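Local coordinates for acetylcholine-binding protein (Bulinus truncatus, PDB 2BJ0) that probably binds acetylcholine as a soluble pentamer and resembles the extracellular ligand-binding domain of nicotinic acetylcholine receptors, at residues Ala54-Pro59 / Lys79-Asp84; Asp15-Ser20 / Asn146-Leu151; Met34-Ala39 / Pro168-Leu173; Ile125-Asp128 / Gly132-Cys135. All coordinates share one frame; numbering follows the deposited sequence.

In the fold
The contacts form two groups at opposite ends of the β-sandwich subunit. Interactions 1 and 2 lie toward the N-terminal helix, with centres about 9 Å apart. They touch where W81 packs on I17 and P18, and P83 on F149. Interactions 3 and 4 lie beyond the chain's centre, centres about 12 Å apart, and meet where L173 packs on G132. Centres in the two groups are about 31 to 37 Å apart. Strand 25-40 spans this length: it carries 34-39 and pairs with 45-57 and 149-153, which serve interactions 1 and 2. Along the chain interactions 2 and 3 interlock and enclose 1 and 4. Interactions 2 and 3 join residues over 120 positions apart; interaction 4 is a local turn.

Interaction 1: residues Ala54-Pro59 / Lys79-Asp84; sequences ASWKVP and KMWTPD
W56 reaches from strand 45-57 against the loop segment M80-P83. At its CB the chain bends with CG between the backbone N and the carbonyl carbon (chi1 67°), which turns the indole toward that loop. CE3, beyond the ring junction, meets P83 CG at 4.0 Å. Farther out, W56 CZ3 and P83 CD are 3.5 Å apart. This is a CH-pi contact, with the proline carbon over the face of the six-membered ring. W56 CH2 then meets T82 CG2 at 4.2 Å, and W56 CZ2 lies 4.4 Å from M80 SD. W81 presents its edge to the same W56 face that P83 covers, a T-shaped pair with planes at 89°. On the pyrrole side, W56 NE1 donates to a water at 2.8 Å. That water, in the indole plane, donates in turn to W81 O at 2.7 Å, so both buried polar atoms are satisfied. A leucine here would probably leave the water without its indole donor and P83 CD without a ring face. D84 holds S141, T143 and H144 by hydrogen bonds. The sequence W81-T82-P83-D84 is the WxPD signature of the Cys-loop receptor ligand-binding domain.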
loop_
_atom_site.group_PDB
_atom_site.type_symbol
_atom_site.label_atom_id
_atom_site.label_comp_id
_atom_site.label_asym_id
_atom_site.label_seq_id
_atom_site.Cartn_x
_atom_site.Cartn_y
_atom_site.Cartn_z
ATOM N N ALA A 54 -21.836 -8.910 7.885
ATOM C CA ALA A 54 -22.559 -7.727 8.300
ATOM C C ALA A 54 -23.748 -7.469 7.387
ATOM O O ALA A 54 -23.598 -7.459 6.159
ATOM C CB ALA A 54 -21.638 -6.504 8.297
ATOM N N SER A 55 -24.928 -7.240 7.964
ATOM C CA SER A 55 -26.042 -6.819 7.131
ATOM C C SER A 55 -26.827 -5.659 7.689
ATOM O O SER A 55 -26.889 -5.449 8.906
ATOM C CB SER A 55 -26.944 -7.983 6.714
ATOM O OG SER A 55 -27.177 -8.866 7.777
ATOM N N TRP A 56 -27.387 -4.871 6.778
ATOM C CA TRP A 56 -28.230 -3.754 7.165
ATOM C C TRP A 56 -29.160 -3.494 6.004
ATOM O O TRP A 56 -28.970 -4.058 4.953
ATOM C CB TRP A 56 -27.402 -2.523 7.562
ATOM C CG TRP A 56 -26.648 -1.929 6.432
ATOM C CD1 TRP A 56 -27.011 -0.849 5.682
ATOM C CD2 TRP A 56 -25.435 -2.418 5.875
ATOM N NE1 TRP A 56 -26.075 -0.617 4.698
ATOM C CE2 TRP A 56 -25.084 -1.560 4.805
ATOM C CE3 TRP A 56 -24.578 -3.485 6.182
ATOM C CZ2 TRP A 56 -23.938 -1.756 4.033
ATOM C CZ3 TRP A 56 -23.417 -3.659 5.407
ATOM C CH2 TRP A 56 -23.126 -2.804 4.354
ATOM N N LYS A 57 -30.184 -2.673 6.201
ATOM C CA LYS A 57 -31.178 -2.443 5.155
ATOM C C LYS A 57 -31.394 -0.960 4.927
ATOM O O LYS A 57 -31.449 -0.173 5.876
ATOM C CB LYS A 57 -32.491 -3.105 5.559
ATOM C CG LYS A 57 -33.593 -3.090 4.523
ATOM C CD LYS A 57 -34.875 -3.669 5.146
ATOM C CE LYS A 57 -35.914 -3.923 4.078
ATOM N NZ LYS A 57 -36.938 -4.837 4.630
ATOM N N VAL A 58 -31.445 -0.572 3.658
ATOM C CA VAL A 58 -31.739 0.803 3.269
ATOM C C VAL A 58 -32.900 0.744 2.278
ATOM O O VAL A 58 -32.702 0.382 1.111
ATOM C CB VAL A 58 -30.503 1.520 2.625
ATOM C CG1 VAL A 58 -30.809 3.003 2.358
ATOM C CG2 VAL A 58 -29.268 1.376 3.501
ATOM N N PRO A 59 -34.114 1.021 2.755
ATOM C CA PRO A 59 -35.311 0.995 1.903
ATOM C C PRO A 59 -35.141 1.660 0.513
ATOM O O PRO A 59 -35.435 1.036 -0.505
ATOM C CB PRO A 59 -36.341 1.709 2.776
ATOM C CG PRO A 59 -35.974 1.137 4.188
ATOM C CD PRO A 59 -34.454 1.347 4.156
ATOM N N LYS A 79 -18.937 2.192 -3.512
ATOM C CA LYS A 79 -20.155 2.779 -4.097
ATOM C C LYS A 79 -21.236 3.162 -3.073
ATOM O O LYS A 79 -22.192 3.831 -3.422
ATOM C CB LYS A 79 -20.756 1.848 -5.154
ATOM C CG LYS A 79 -19.828 1.708 -6.379
ATOM C CD LYS A 79 -19.547 3.059 -6.977
ATOM C CE LYS A 79 -18.181 3.081 -7.668
ATOM N NZ LYS A 79 -17.876 4.456 -8.138
ATOM N N MET A 80 -21.086 2.748 -1.828
ATOM C CA MET A 80 -22.088 3.108 -0.815
ATOM C C MET A 80 -21.483 3.201 0.569
ATOM O O MET A 80 -20.348 2.787 0.772
ATOM C CB MET A 80 -23.210 2.082 -0.828
ATOM C CG MET A 80 -22.737 0.714 -0.449
ATOM S SD MET A 80 -24.129 -0.386 -0.099
ATOM C CE MET A 80 -24.611 -0.676 -1.800
ATOM N N TRP A 81 -22.213 3.785 1.514
ATOM C CA TRP A 81 -21.785 3.756 2.891
ATOM C C TRP A 81 -21.744 2.302 3.336
ATOM O O TRP A 81 -22.656 1.528 3.008
ATOM C CB TRP A 81 -22.786 4.520 3.743
ATOM C CG TRP A 81 -22.453 4.519 5.194
ATOM C CD1 TRP A 81 -21.704 5.433 5.848
ATOM C CD2 TRP A 81 -22.865 3.555 6.173
ATOM N NE1 TRP A 81 -21.618 5.106 7.179
ATOM C CE2 TRP A 81 -22.312 3.945 7.398
ATOM C CE3 TRP A 81 -23.631 2.368 6.126
ATOM C CZ2 TRP A 81 -22.520 3.224 8.589
ATOM C CZ3 TRP A 81 -23.847 1.650 7.310
ATOM C CH2 TRP A 81 -23.292 2.081 8.517
ATOM N N THR A 82 -20.701 1.948 4.095
ATOM C CA THR A 82 -20.593 0.641 4.762
ATOM C C THR A 82 -20.147 0.890 6.196
ATOM O O THR A 82 -19.541 1.929 6.505
ATOM C CB THR A 82 -19.592 -0.327 4.052
ATOM O OG1 THR A 82 -18.320 0.319 3.918
ATOM C CG2 THR A 82 -20.033 -0.627 2.601
ATOM N N PRO A 83 -20.489 -0.021 7.105
ATOM C CA PRO A 83 -20.172 0.201 8.527
ATOM C C PRO A 83 -18.675 0.392 8.762
ATOM O O PRO A 83 -17.873 -0.347 8.208
ATOM C CB PRO A 83 -20.648 -1.100 9.185
ATOM C CG PRO A 83 -21.816 -1.526 8.319
ATOM C CD PRO A 83 -21.279 -1.261 6.899
ATOM N N ASP A 84 -18.306 1.353 9.599
ATOM C CA ASP A 84 -16.902 1.529 9.963
ATOM C C ASP A 84 -16.538 0.648 11.156
ATOM O O ASP A 84 -16.081 1.147 12.175
ATOM C CB ASP A 84 -16.599 3.001 10.248
ATOM C CG ASP A 84 -17.350 3.533 11.469
ATOM O OD1 ASP A 84 -18.502 3.059 11.697
ATOM O OD2 ASP A 84 -16.858 4.385 12.256
HETATM O O HOH W 1 -25.387 1.586 3.103
#

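Interaction 2: residues Asp15-Ser20 / Asn146-Leu151; sequences DVIPLS and NKQFAL
Two methyls of the facing loop approach Q148 O from the same side. I17 CD1 and L19 CD2 each approach Q148 O to 3.4 Å. These are van der Waals contacts, and no hydrogen bond joins the two segments. I17 reaches so far because CG1 lies anti to the backbone N (chi1 -169°) and its chain continues extended. The same methyl, I17 CD1, also meets F149 CD2 at 4.0 Å, approaching the ring obliquely. The other branch, I17 CG2, lies 3.7 Å from Q148 OE1. L19 crosses the Q148 side chain at about a right angle, with L19 CD1 4.1 Å from Q148 CG. In the fold, this contact lays the loop after the N-terminal helix 4-12 against the start of strand 149-153 of the β-sandwich. That strand runs parallel to strand 25-40, and Q148 and A150 are each backbone hydrogen-bonded to L25. L25 also takes packing from I17 and L19. The amide end of Q148 looks beyond the subunit: the Q148 side chain is extended beyond CG, and NE2 donates to Q72 O of a neighbouring subunit. L70 of that subunit packs on both L19 and Q148. L19 O accepts a bond there, from Q1 NE2 of the neighbouring subunit.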
loop_
_atom_site.group_PDB
_atom_site.type_symbol
_atom_site.label_atom_id
_atom_site.label_comp_id
_atom_site.label_asym_id
_atom_site.label_seq_id
_atom_site.Cartn_x
_atom_site.Cartn_y
_atom_site.Cartn_z
ATOM N N ASP A 15 -20.799 9.215 2.220
ATOM C CA ASP A 15 -20.056 9.681 3.385
ATOM C C ASP A 15 -20.837 9.501 4.687
ATOM O O ASP A 15 -20.220 9.475 5.736
ATOM C CB ASP A 15 -19.671 11.168 3.276
ATOM C CG ASP A 15 -18.746 11.470 2.093
ATOM O OD1 ASP A 15 -17.897 10.627 1.737
ATOM O OD2 ASP A 15 -18.821 12.537 1.445
ATOM N N VAL A 16 -22.162 9.345 4.628
ATOM C CA VAL A 16 -22.987 9.465 5.841
ATOM C C VAL A 16 -23.864 8.223 6.076
ATOM O O VAL A 16 -24.415 7.662 5.140
ATOM C CB VAL A 16 -23.841 10.772 5.787
ATOM C CG1 VAL A 16 -24.896 10.840 6.900
ATOM C CG2 VAL A 16 -22.940 11.999 5.877
ATOM N N ILE A 17 -23.981 7.784 7.318
ATOM C CA ILE A 17 -24.787 6.617 7.611
ATOM C C ILE A 17 -26.193 6.901 7.074
ATOM O O ILE A 17 -26.695 8.004 7.244
ATOM C CB ILE A 17 -24.761 6.338 9.127
ATOM C CG1 ILE A 17 -25.368 4.989 9.458
ATOM C CG2 ILE A 17 -25.378 7.506 9.933
ATOM C CD1 ILE A 17 -25.277 4.670 10.937
ATOM N N PRO A 18 -26.799 5.946 6.379
ATOM C CA PRO A 18 -28.134 6.139 5.827
ATOM C C PRO A 18 -29.214 5.891 6.854
ATOM O O PRO A 18 -29.610 4.750 7.084
ATOM C CB PRO A 18 -28.210 5.096 4.717
ATOM C CG PRO A 18 -27.267 4.047 5.093
ATOM C CD PRO A 18 -26.261 4.617 6.047
ATOM N N LEU A 19 -29.705 6.961 7.453
ATOM C CA LEU A 19 -30.808 6.852 8.396
ATOM C C LEU A 19 -32.120 7.355 7.795
ATOM O O LEU A 19 -32.128 8.078 6.786
ATOM C CB LEU A 19 -30.478 7.621 9.665
ATOM C CG LEU A 19 -29.172 7.219 10.340
ATOM C CD1 LEU A 19 -28.853 8.230 11.407
ATOM C CD2 LEU A 19 -29.234 5.832 10.906
ATOM N N SER A 20 -33.226 6.916 8.396
ATOM C CA SER A 20 -34.546 7.549 8.201
ATOM C C SER A 20 -35.221 7.636 9.568
ATOM O O SER A 20 -35.017 6.748 10.413
ATOM C CB SER A 20 -35.412 6.794 7.173
ATOM O OG SER A 20 -35.680 5.453 7.569
ATOM N N ASN A 146 -24.644 4.573 19.559
ATOM C CA ASN A 146 -25.783 3.697 19.341
ATOM C C ASN A 146 -27.107 4.418 19.127
ATOM O O ASN A 146 -28.146 3.780 18.939
ATOM C CB ASN A 146 -25.901 2.622 20.403
ATOM C CG ASN A 146 -26.092 3.184 21.784
ATOM O OD1 ASN A 146 -26.365 4.378 21.960
ATOM N ND2 ASN A 146 -25.927 2.324 22.788
ATOM N N LYS A 147 -27.058 5.743 19.125
ATOM C CA LYS A 147 -28.181 6.541 18.638
ATOM C C LYS A 147 -28.285 6.484 17.125
ATOM O O LYS A 147 -29.358 6.682 16.586
ATOM C CB LYS A 147 -28.047 7.994 19.089
ATOM C CG LYS A 147 -28.886 8.410 20.286
ATOM C CD LYS A 147 -28.794 7.463 21.490
ATOM C CE LYS A 147 -29.685 7.968 22.654
ATOM N NZ LYS A 147 -30.094 6.882 23.623
ATOM N N GLN A 148 -27.169 6.201 16.440
ATOM C CA GLN A 148 -27.142 6.110 14.964
ATOM C C GLN A 148 -26.961 4.683 14.455
ATOM O O GLN A 148 -27.565 4.301 13.475
ATOM C CB GLN A 148 -26.022 6.996 14.408
ATOM C CG GLN A 148 -26.299 8.457 14.571
ATOM C CD GLN A 148 -25.250 9.347 13.932
ATOM O OE1 GLN A 148 -24.347 8.877 13.251
ATOM N NE2 GLN A 148 -25.365 10.643 14.170
ATOM N N PHE A 149 -26.158 3.893 15.164
ATOM C CA PHE A 149 -25.674 2.604 14.691
ATOM C C PHE A 149 -25.909 1.589 15.800
ATOM O O PHE A 149 -25.171 1.566 16.768
ATOM C CB PHE A 149 -24.179 2.779 14.472
ATOM C CG PHE A 149 -23.468 1.636 13.812
ATOM C CD1 PHE A 149 -23.181 0.463 14.493
ATOM C CD2 PHE A 149 -22.907 1.816 12.543
ATOM C CE1 PHE A 149 -22.464 -0.559 13.900
ATOM C CE2 PHE A 149 -22.150 0.809 11.950
ATOM C CZ PHE A 149 -21.921 -0.386 12.625
ATOM N N ALA A 150 -26.934 0.751 15.670
ATOM C CA ALA A 150 -27.181 -0.256 16.699
ATOM C C ALA A 150 -26.782 -1.633 16.213
ATOM O O ALA A 150 -27.189 -2.037 15.147
ATOM C CB ALA A 150 -28.652 -0.227 17.129
ATOM N N LEU A 151 -25.968 -2.342 17.004
ATOM C CA LEU A 151 -25.515 -3.693 16.683
ATOM C C LEU A 151 -26.503 -4.699 17.223
ATOM O O LEU A 151 -27.025 -4.524 18.327
ATOM C CB LEU A 151 -24.164 -3.992 17.344
ATOM C CG LEU A 151 -22.917 -3.476 16.639
ATOM C CD1 LEU A 151 -21.661 -3.947 17.339
ATOM C CD2 LEU A 151 -22.920 -3.942 15.199
#

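Interaction 3: residues Met34-Ala39 / Pro168-Leu173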
loop_
_atom_site.group_PDB
_atom_site.type_symbol
_atom_site.label_atom_id
_atom_site.label_comp_id
_atom_site.label_asym_id
_atom_site.label_seq_id
_atom_site.Cartn_x
_atom_site.Cartn_y
_atom_site.Cartn_z
ATOM N N MET A 34 -12.335 -18.963 11.090
ATOM C CA MET A 34 -11.895 -19.921 10.067
ATOM C C MET A 34 -10.621 -20.679 10.413
ATOM O O MET A 34 -10.464 -21.857 10.058
ATOM C CB MET A 34 -11.689 -19.198 8.729
ATOM C CG MET A 34 -12.898 -18.405 8.255
ATOM S SD MET A 34 -14.328 -19.440 7.896
ATOM C CE MET A 34 -13.738 -20.355 6.471
ATOM N N ASN A 35 -9.703 -19.986 11.069
ATOM C CA ASN A 35 -8.415 -20.535 11.336
ATOM C C ASN A 35 -7.710 -19.671 12.416
ATOM O O ASN A 35 -8.002 -18.494 12.549
ATOM C CB ASN A 35 -7.588 -20.536 10.062
ATOM C CG ASN A 35 -6.437 -21.504 10.056
ATOM O OD1 ASN A 35 -6.129 -22.127 11.070
ATOM N ND2 ASN A 35 -5.793 -21.657 8.901
ATOM N N ILE A 36 -6.820 -20.263 13.144
ATOM C CA ILE A 36 -5.943 -19.558 14.082
ATOM C C ILE A 36 -4.616 -19.753 13.416
ATOM O O ILE A 36 -4.108 -20.868 13.395
ATOM C CB ILE A 36 -5.958 -20.130 15.481
ATOM C CG1 ILE A 36 -7.291 -19.832 16.189
ATOM C CG2 ILE A 36 -4.795 -19.574 16.283
ATOM C CD1 ILE A 36 -7.373 -20.422 17.579
ATOM N N VAL A 37 -4.034 -18.689 12.838
ATOM C CA VAL A 37 -2.784 -18.839 12.029
ATOM C C VAL A 37 -1.458 -18.556 12.745
ATOM O O VAL A 37 -0.396 -18.947 12.247
ATOM C CB VAL A 37 -2.914 -18.058 10.708
ATOM C CG1 VAL A 37 -3.969 -18.697 9.828
ATOM C CG2 VAL A 37 -3.252 -16.605 10.969
ATOM N N GLU A 38 -1.505 -17.878 13.888
ATOM C CA GLU A 38 -0.364 -17.763 14.774
ATOM C C GLU A 38 -0.862 -17.792 16.224
ATOM O O GLU A 38 -1.898 -17.223 16.527
ATOM C CB GLU A 38 0.354 -16.445 14.532
ATOM C CG GLU A 38 1.687 -16.368 15.245
ATOM C CD GLU A 38 2.600 -15.311 14.641
ATOM O OE1 GLU A 38 2.164 -14.134 14.540
ATOM O OE2 GLU A 38 3.757 -15.649 14.261
ATOM N N ALA A 39 -0.133 -18.462 17.109
ATOM C CA ALA A 39 -0.297 -18.221 18.541
ATOM C C ALA A 39 1.082 -18.205 19.162
ATOM O O ALA A 39 1.675 -19.253 19.430
ATOM C CB ALA A 39 -1.202 -19.260 19.192
ATOM N N PRO A 168 -4.520 -27.625 11.172
ATOM C CA PRO A 168 -3.689 -28.760 11.559
ATOM C C PRO A 168 -2.938 -28.523 12.862
ATOM O O PRO A 168 -2.449 -29.476 13.456
ATOM C CB PRO A 168 -2.708 -28.907 10.391
ATOM C CG PRO A 168 -2.580 -27.540 9.826
ATOM C CD PRO A 168 -3.928 -26.892 10.036
ATOM N N LYS A 169 -2.907 -27.274 13.334
ATOM C CA LYS A 169 -2.122 -26.882 14.495
ATOM C C LYS A 169 -2.916 -26.681 15.804
ATOM O O LYS A 169 -2.361 -26.846 16.898
ATOM C CB LYS A 169 -1.401 -25.591 14.166
ATOM C CG LYS A 169 -0.199 -25.784 13.254
ATOM C CD LYS A 169 1.018 -25.876 14.146
ATOM C CE LYS A 169 1.813 -27.101 13.858
ATOM N NZ LYS A 169 3.060 -27.035 14.677
ATOM N N PHE A 170 -4.181 -26.271 15.704
ATOM C CA PHE A 170 -4.958 -25.952 16.917
ATOM C C PHE A 170 -6.323 -26.597 16.951
ATOM O O PHE A 170 -6.923 -26.789 15.907
ATOM C CB PHE A 170 -5.123 -24.427 17.056
ATOM C CG PHE A 170 -3.822 -23.671 16.995
ATOM C CD1 PHE A 170 -2.978 -23.616 18.106
ATOM C CD2 PHE A 170 -3.424 -23.042 15.818
ATOM C CE1 PHE A 170 -1.746 -22.935 18.040
ATOM C CE2 PHE A 170 -2.203 -22.346 15.747
ATOM C CZ PHE A 170 -1.365 -22.308 16.842
ATOM N N ASP A 171 -6.815 -26.915 18.158
ATOM C CA ASP A 171 -8.192 -27.372 18.386
ATOM C C ASP A 171 -8.977 -26.166 18.872
ATOM O O ASP A 171 -8.598 -25.569 19.866
ATOM C CB ASP A 171 -8.270 -28.396 19.547
ATOM C CG ASP A 171 -7.788 -29.782 19.177
ATOM O OD1 ASP A 171 -8.104 -30.277 18.064
ATOM O OD2 ASP A 171 -7.077 -30.467 19.962
ATOM N N LEU A 172 -10.070 -25.813 18.210
ATOM C CA LEU A 172 -10.946 -24.807 18.749
ATOM C C LEU A 172 -11.941 -25.464 19.715
ATOM O O LEU A 172 -12.766 -26.267 19.298
ATOM C CB LEU A 172 -11.714 -24.125 17.626
ATOM C CG LEU A 172 -12.674 -22.999 17.976
ATOM C CD1 LEU A 172 -11.966 -21.840 18.678
ATOM C CD2 LEU A 172 -13.300 -22.532 16.681
ATOM N N LEU A 173 -11.891 -25.087 20.978
ATOM C CA LEU A 173 -12.753 -25.719 21.996
ATOM C C LEU A 173 -14.164 -25.163 22.022
ATOM O O LEU A 173 -15.115 -25.926 22.094
ATOM C CB LEU A 173 -12.102 -25.643 23.397
ATOM C CG LEU A 173 -10.688 -26.250 23.401
ATOM C CD1 LEU A 173 -9.931 -25.983 24.691
ATOM C CD2 LEU A 173 -10.711 -27.731 23.074
#
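The first torsions of F170 and I36 bring the ring and a methyl together. In F170, CG lies anti to the carbonyl carbon (chi1 -53°), which sends the ring across to strand 25-40. In I36, CG1 is anti to the carbonyl carbon (chi1 -71°), and this places CG2 anti to the backbone N, where it faces the ring. The two side chains cross at about a right angle. The contact belongs to the interior of the immunoglobulin-like β-sandwich: strand 25-40 is part of the mixed sheet, and strand 170-183 is an outer strand of the antiparallel sheet that faces it. I36 CG2 sits over a face of F170, 4.1 Å from the ring centroid and 27° off its normal, a CH-pi contact. K169 CB lies against the opposite face, near the rim. A39 adds its methyl at the far end of the ring, with A39 CB 3.9 Å from F170 CZ. F200 of strand 190-202 forms an edge-to-face pair with F170 and also touches I36 and A39. An alanine in place of F170 is likely to open a gap between the sheets and leave I36 CG2 and A39 CB without their partner. Strand 25-40 is irregular here. Classic beta bulges occur at M34-N35, opposite V49, and at V37-E38, opposite E47 of strand 45-57. Beyond the core, E38 OE2 forms a salt bridge with K43 NZ of a neighbouring subunit. The carbonyl of I36 also comes close to the aromatic ring: I36 O is 3.3 Å from F170 CD2.

Interaction 4: residues Ile125-Asp128 / Gly132-Cys135; sequences INVD and GATC
N126 and V127 meet G132 and A133 where the chain turns back on itself inside the Cys loop. The backbone contacts come first. N126 O lies 3.1 Å from G132 C and 3.2 Å from G132 CA. The second of these is a CA-H...O contact, well bent, with 122° at the hydrogen. N126 O and G132 O are 3.3 Å apart, two acceptors with no hydrogen bond between them. The proper partner of N126 O is T129 OG1, within the turn, which gives that acceptor a hydrogen bond. G132 has a positive phi of 80°, a backbone shape that favours glycine. The apolar contacts are few. V127 CB and A133 CB are 4.2 Å apart, and A133 CB lies 4.0 Å from V127 CA. The methyl of A133 thus rests against the backbone of V127 as much as against its side chain. N126 contributes the root of its side chain: N126 CB meets G132 O at 3.5 Å, while its amide leads away from the segment. The covalent link lies just beyond. C135 SG is disulfide-bonded to C122 SG, which closes the loop that gives the Cys-loop receptor family its name. In receptors of this family the loop faces the membrane-spanning part, which this soluble protein lacks. Segment 132-135 begins strand 133-141 of the antiparallel sheet. That strand pairs with strand 190-202, with backbone hydrogen bonds between A133 and F200 and between C135 and F198. V127 bonds to K202 of the same strand and packs on F200, so strand 190-202 meets both sides of the turn, the first through V127.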
loop_
_atom_site.group_PDB
_atom_site.type_symbol
_atom_site.label_atom_id
_atom_site.label_comp_id
_atom_site.label_asym_id
_atom_site.label_seq_id
_atom_site.Cartn_x
_atom_site.Cartn_y
_atom_site.Cartn_z
ATOM N N ILE A 125 -0.546 -18.542 28.426
ATOM C CA ILE A 125 0.154 -19.400 29.363
ATOM C C ILE A 125 -0.487 -20.799 29.372
ATOM O O ILE A 125 0.195 -21.793 29.561
ATOM C CB ILE A 125 0.181 -18.724 30.760
ATOM C CG1 ILE A 125 1.254 -19.372 31.642
ATOM C CG2 ILE A 125 -1.215 -18.678 31.366
ATOM C CD1 ILE A 125 1.718 -18.483 32.785
ATOM N N ASN A 126 -1.790 -20.880 29.137
ATOM C CA ASN A 126 -2.468 -22.158 29.199
ATOM C C ASN A 126 -2.800 -22.785 27.856
ATOM O O ASN A 126 -3.669 -23.673 27.802
ATOM C CB ASN A 126 -3.758 -22.046 30.025
ATOM C CG ASN A 126 -3.502 -21.830 31.500
ATOM O OD1 ASN A 126 -4.300 -21.183 32.190
ATOM N ND2 ASN A 126 -2.397 -22.362 32.000
ATOM N N VAL A 127 -2.112 -22.381 26.780
ATOM C CA VAL A 127 -2.505 -22.795 25.429
ATOM C C VAL A 127 -2.223 -24.262 25.200
ATOM O O VAL A 127 -2.739 -24.884 24.262
ATOM C CB VAL A 127 -1.834 -21.908 24.308
ATOM C CG1 VAL A 127 -0.378 -22.258 24.112
ATOM C CG2 VAL A 127 -2.598 -22.012 22.995
ATOM N N ASP A 128 -1.383 -24.813 26.061
ATOM C CA ASP A 128 -0.974 -26.186 25.919
ATOM C C ASP A 128 -1.546 -27.118 27.004
ATOM O O ASP A 128 -0.947 -28.139 27.330
ATOM C CB ASP A 128 0.551 -26.289 25.805
ATOM C CG ASP A 128 0.999 -27.611 25.201
ATOM O OD1 ASP A 128 0.161 -28.283 24.542
ATOM O OD2 ASP A 128 2.162 -28.071 25.331
ATOM N N GLY A 132 -7.138 -25.094 27.620
ATOM C CA GLY A 132 -6.582 -24.210 26.593
ATOM C C GLY A 132 -6.529 -22.754 27.018
ATOM O O GLY A 132 -6.678 -22.448 28.191
ATOM N N ALA A 133 -6.309 -21.857 26.058
ATOM C CA ALA A 133 -6.317 -20.422 26.332
ATOM C C ALA A 133 -7.612 -19.766 25.834
ATOM O O ALA A 133 -8.142 -20.150 24.801
ATOM C CB ALA A 133 -5.108 -19.777 25.713
ATOM N N THR A 134 -8.116 -18.791 26.593
ATOM C CA THR A 134 -9.299 -18.019 26.236
ATOM C C THR A 134 -8.923 -16.651 25.668
ATOM O O THR A 134 -8.193 -15.871 26.308
ATOM C CB THR A 134 -10.247 -17.858 27.438
ATOM O OG1 THR A 134 -10.788 -19.135 27.784
ATOM C CG2 THR A 134 -11.492 -17.094 27.023
ATOM N N CYS A 135 -9.443 -16.363 24.473
ATOM C CA CYS A 135 -9.170 -15.119 23.790
ATOM C C CYS A 135 -10.445 -14.388 23.471
ATOM O O CYS A 135 -11.487 -15.008 23.291
ATOM C CB CYS A 135 -8.361 -15.398 22.530
ATOM S SG CYS A 135 -6.836 -16.210 23.036
#